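Local coordinates for putative exported protein (Bordetella pertussis Tohama I, PDB 2PFZ) that binds pyroglutamic acid as an extracytoplasmic solute receptor, probably delivering it to a tripartite ATP-independent periplasmic transporter, at residues Q21-V26 with L34-H39. Numbering follows the deposited sequence.
Sequences QFVKDV and LKITLH
V23 and I36 meet at the centre of a contact in which a helix packs on the strand that follows it, and methyl and methine groups do most of the touching. CG1 of V23 lies 3.7 Å from CB of I36 and equally near its CG2, while the same methyl reaches CG of L38 at 3.8 Å, bridging two residues that project from one side of the strand. V23 owes this to its first torsion (-62°), which sets CG1 anti to the carbonyl carbon and over the strand. One turn on, V26 divides its branches: CG1 meets CD2 of L34 at 3.6 Å, and CG2 approaches CD1 of I36 at 4.0 Å, the V26 and I36 side chains crossing at about a right angle. CG2 of V26 also sits above one face of the F22 ring, near its rim, and CE2 of that ring approaches I36 CD1 obliquely. Outside the pair, Y115 meets the ring edge-to-face and A231 of helix 222-256 touches V26.

Polar contact is confined to a water. It donates to O of V23 at 2.7 Å and to O of L34, and accepts from N of I36 at 2.9 Å, joining the helix backbone to the start of the strand and the residue before it.

The two segments run nearly antiparallel, at 165°, as expected of a beta-alpha-beta crossover, whose helix 14-30 runs back against parallel strands 2-6 and 35-39; the backbones of K35, T37 and H39 bond to strand 2-6, K35 also to T1. No ligand-pocket residue lies in either segment. A modest apolar contact, 296 Å² in all, thus illustrates how a crossover helix meets its sheet: apolar side chains pack, while one three-bonded water ties the backbones.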
loop_
_atom_site.group_PDB
_atom_site.type_symbol
_atom_site.label_atom_id
_atom_site.label_comp_id
_atom_site.label_asym_id
_atom_site.label_seq_id
_atom_site.Cartn_x
_atom_site.Cartn_y
_atom_site.Cartn_z
ATOM N N GLN A 21 7.779 -3.658 -15.906
ATOM C CA GLN A 21 8.942 -2.915 -16.419
ATOM C C GLN A 21 10.212 -3.224 -15.627
ATOM O O GLN A 21 11.301 -3.315 -16.203
ATOM C CB GLN A 21 8.678 -1.407 -16.436
ATOM C CG GLN A 21 9.734 -0.593 -17.210
ATOM C CD GLN A 21 10.024 -1.142 -18.606
ATOM O OE1 GLN A 21 11.152 -1.553 -18.902
ATOM N NE2 GLN A 21 9.010 -1.167 -19.461
ATOM N N PHE A 22 10.064 -3.368 -14.309
ATOM C CA PHE A 22 11.162 -3.721 -13.413
ATOM C C PHE A 22 11.810 -5.030 -13.843
ATOM O O PHE A 22 13.038 -5.099 -13.954
ATOM C CB PHE A 22 10.642 -3.824 -11.973
ATOM C CG PHE A 22 11.580 -4.521 -11.017
ATOM C CD1 PHE A 22 12.775 -3.937 -10.642
ATOM C CD2 PHE A 22 11.234 -5.759 -10.465
ATOM C CE1 PHE A 22 13.640 -4.572 -9.758
ATOM C CE2 PHE A 22 12.108 -6.429 -9.593
ATOM C CZ PHE A 22 13.303 -5.826 -9.230
ATOM N N VAL A 23 11.002 -6.063 -14.101
ATOM C CA VAL A 23 11.591 -7.364 -14.428
ATOM C C VAL A 23 12.339 -7.272 -15.773
ATOM O O VAL A 23 13.403 -7.879 -15.932
ATOM C CB VAL A 23 10.587 -8.573 -14.347
ATOM C CG1 VAL A 23 10.051 -8.765 -12.962
ATOM C CG2 VAL A 23 9.441 -8.411 -15.318
ATOM N N LYS A 24 11.784 -6.503 -16.718
ATOM C CA LYS A 24 12.458 -6.167 -17.977
ATOM C C LYS A 24 13.781 -5.417 -17.762
ATOM O O LYS A 24 14.753 -5.690 -18.449
ATOM C CB LYS A 24 11.542 -5.335 -18.889
ATOM C CG LYS A 24 10.276 -6.049 -19.354
ATOM C CD LYS A 24 9.469 -5.188 -20.291
ATOM C CE LYS A 24 8.155 -5.892 -20.659
ATOM N NZ LYS A 24 7.250 -5.044 -21.495
ATOM N N ASP A 25 13.818 -4.473 -16.819
ATOM C CA ASP A 25 15.051 -3.755 -16.483
ATOM C C ASP A 25 16.109 -4.676 -15.867
ATOM O O ASP A 25 17.292 -4.540 -16.158
ATOM C CB ASP A 25 14.781 -2.577 -15.532
ATOM C CG ASP A 25 14.025 -1.421 -16.199
ATOM O OD1 ASP A 25 13.772 -1.461 -17.431
ATOM O OD2 ASP A 25 13.663 -0.464 -15.470
ATOM N N VAL A 26 15.689 -5.607 -15.009
ATOM C CA VAL A 26 16.647 -6.535 -14.385
ATOM C C VAL A 26 17.272 -7.454 -15.438
ATOM O O VAL A 26 18.480 -7.714 -15.390
ATOM C CB VAL A 26 16.008 -7.404 -13.272
ATOM C CG1 VAL A 26 17.058 -8.374 -12.688
ATOM C CG2 VAL A 26 15.438 -6.542 -12.166
ATOM N N LEU A 34 19.730 -12.571 -14.708
ATOM C CA LEU A 34 18.655 -12.694 -13.725
ATOM C C LEU A 34 17.294 -12.515 -14.383
ATOM O O LEU A 34 16.960 -11.421 -14.853
ATOM C CB LEU A 34 18.849 -11.715 -12.567
ATOM C CG LEU A 34 17.826 -11.745 -11.416
ATOM C CD1 LEU A 34 17.637 -13.168 -10.885
ATOM C CD2 LEU A 34 18.217 -10.769 -10.294
ATOM N N LYS A 35 16.515 -13.596 -14.396
ATOM C CA LYS A 35 15.182 -13.559 -14.994
ATOM C C LYS A 35 14.141 -13.718 -13.915
ATOM O O LYS A 35 14.135 -14.713 -13.208
ATOM C CB LYS A 35 15.002 -14.624 -16.071
ATOM C CG LYS A 35 16.026 -14.483 -17.220
ATOM C CD LYS A 35 15.372 -14.681 -18.561
ATOM C CE LYS A 35 16.409 -14.864 -19.668
ATOM N NZ LYS A 35 17.078 -13.592 -20.048
ATOM N N ILE A 36 13.270 -12.724 -13.791
ATOM C CA ILE A 36 12.250 -12.758 -12.745
ATOM C C ILE A 36 10.878 -12.998 -13.361
ATOM O O ILE A 36 10.460 -12.296 -14.290
ATOM C CB ILE A 36 12.258 -11.490 -11.860
ATOM C CG1 ILE A 36 13.613 -11.312 -11.184
ATOM C CG2 ILE A 36 11.125 -11.550 -10.792
ATOM C CD1 ILE A 36 13.843 -9.897 -10.625
ATOM N N THR A 37 10.211 -14.019 -12.854
ATOM C CA THR A 37 8.872 -14.338 -13.251
ATOM C C THR A 37 7.919 -13.764 -12.226
ATOM O O THR A 37 8.041 -14.041 -11.020
ATOM C CB THR A 37 8.687 -15.859 -13.333
ATOM O OG1 THR A 37 9.583 -16.376 -14.313
ATOM C CG2 THR A 37 7.275 -16.211 -13.752
ATOM N N LEU A 38 6.981 -12.958 -12.722
ATOM C CA LEU A 38 5.950 -12.350 -11.889
ATOM C C LEU A 38 4.746 -13.257 -11.795
ATOM O O LEU A 38 4.289 -13.802 -12.808
ATOM C CB LEU A 38 5.482 -11.040 -12.513
ATOM C CG LEU A 38 6.383 -9.811 -12.470
ATOM C CD1 LEU A 38 5.627 -8.708 -13.198
ATOM C CD2 LEU A 38 6.673 -9.403 -11.031
ATOM N N HIS A 39 4.220 -13.396 -10.581
ATOM C CA HIS A 39 3.010 -14.168 -10.355
ATOM C C HIS A 39 1.956 -13.232 -9.842
ATOM O O HIS A 39 1.952 -12.888 -8.662
ATOM C CB HIS A 39 3.285 -15.265 -9.349
ATOM C CG HIS A 39 4.184 -16.321 -9.896
ATOM N ND1 HIS A 39 5.559 -16.245 -9.821
ATOM C CD2 HIS A 39 3.903 -17.440 -10.598
ATOM C CE1 HIS A 39 6.088 -17.296 -10.425
ATOM N NE2 HIS A 39 5.103 -18.034 -10.904
HETATM O O HOH W 1 14.265 -10.307 -15.036
#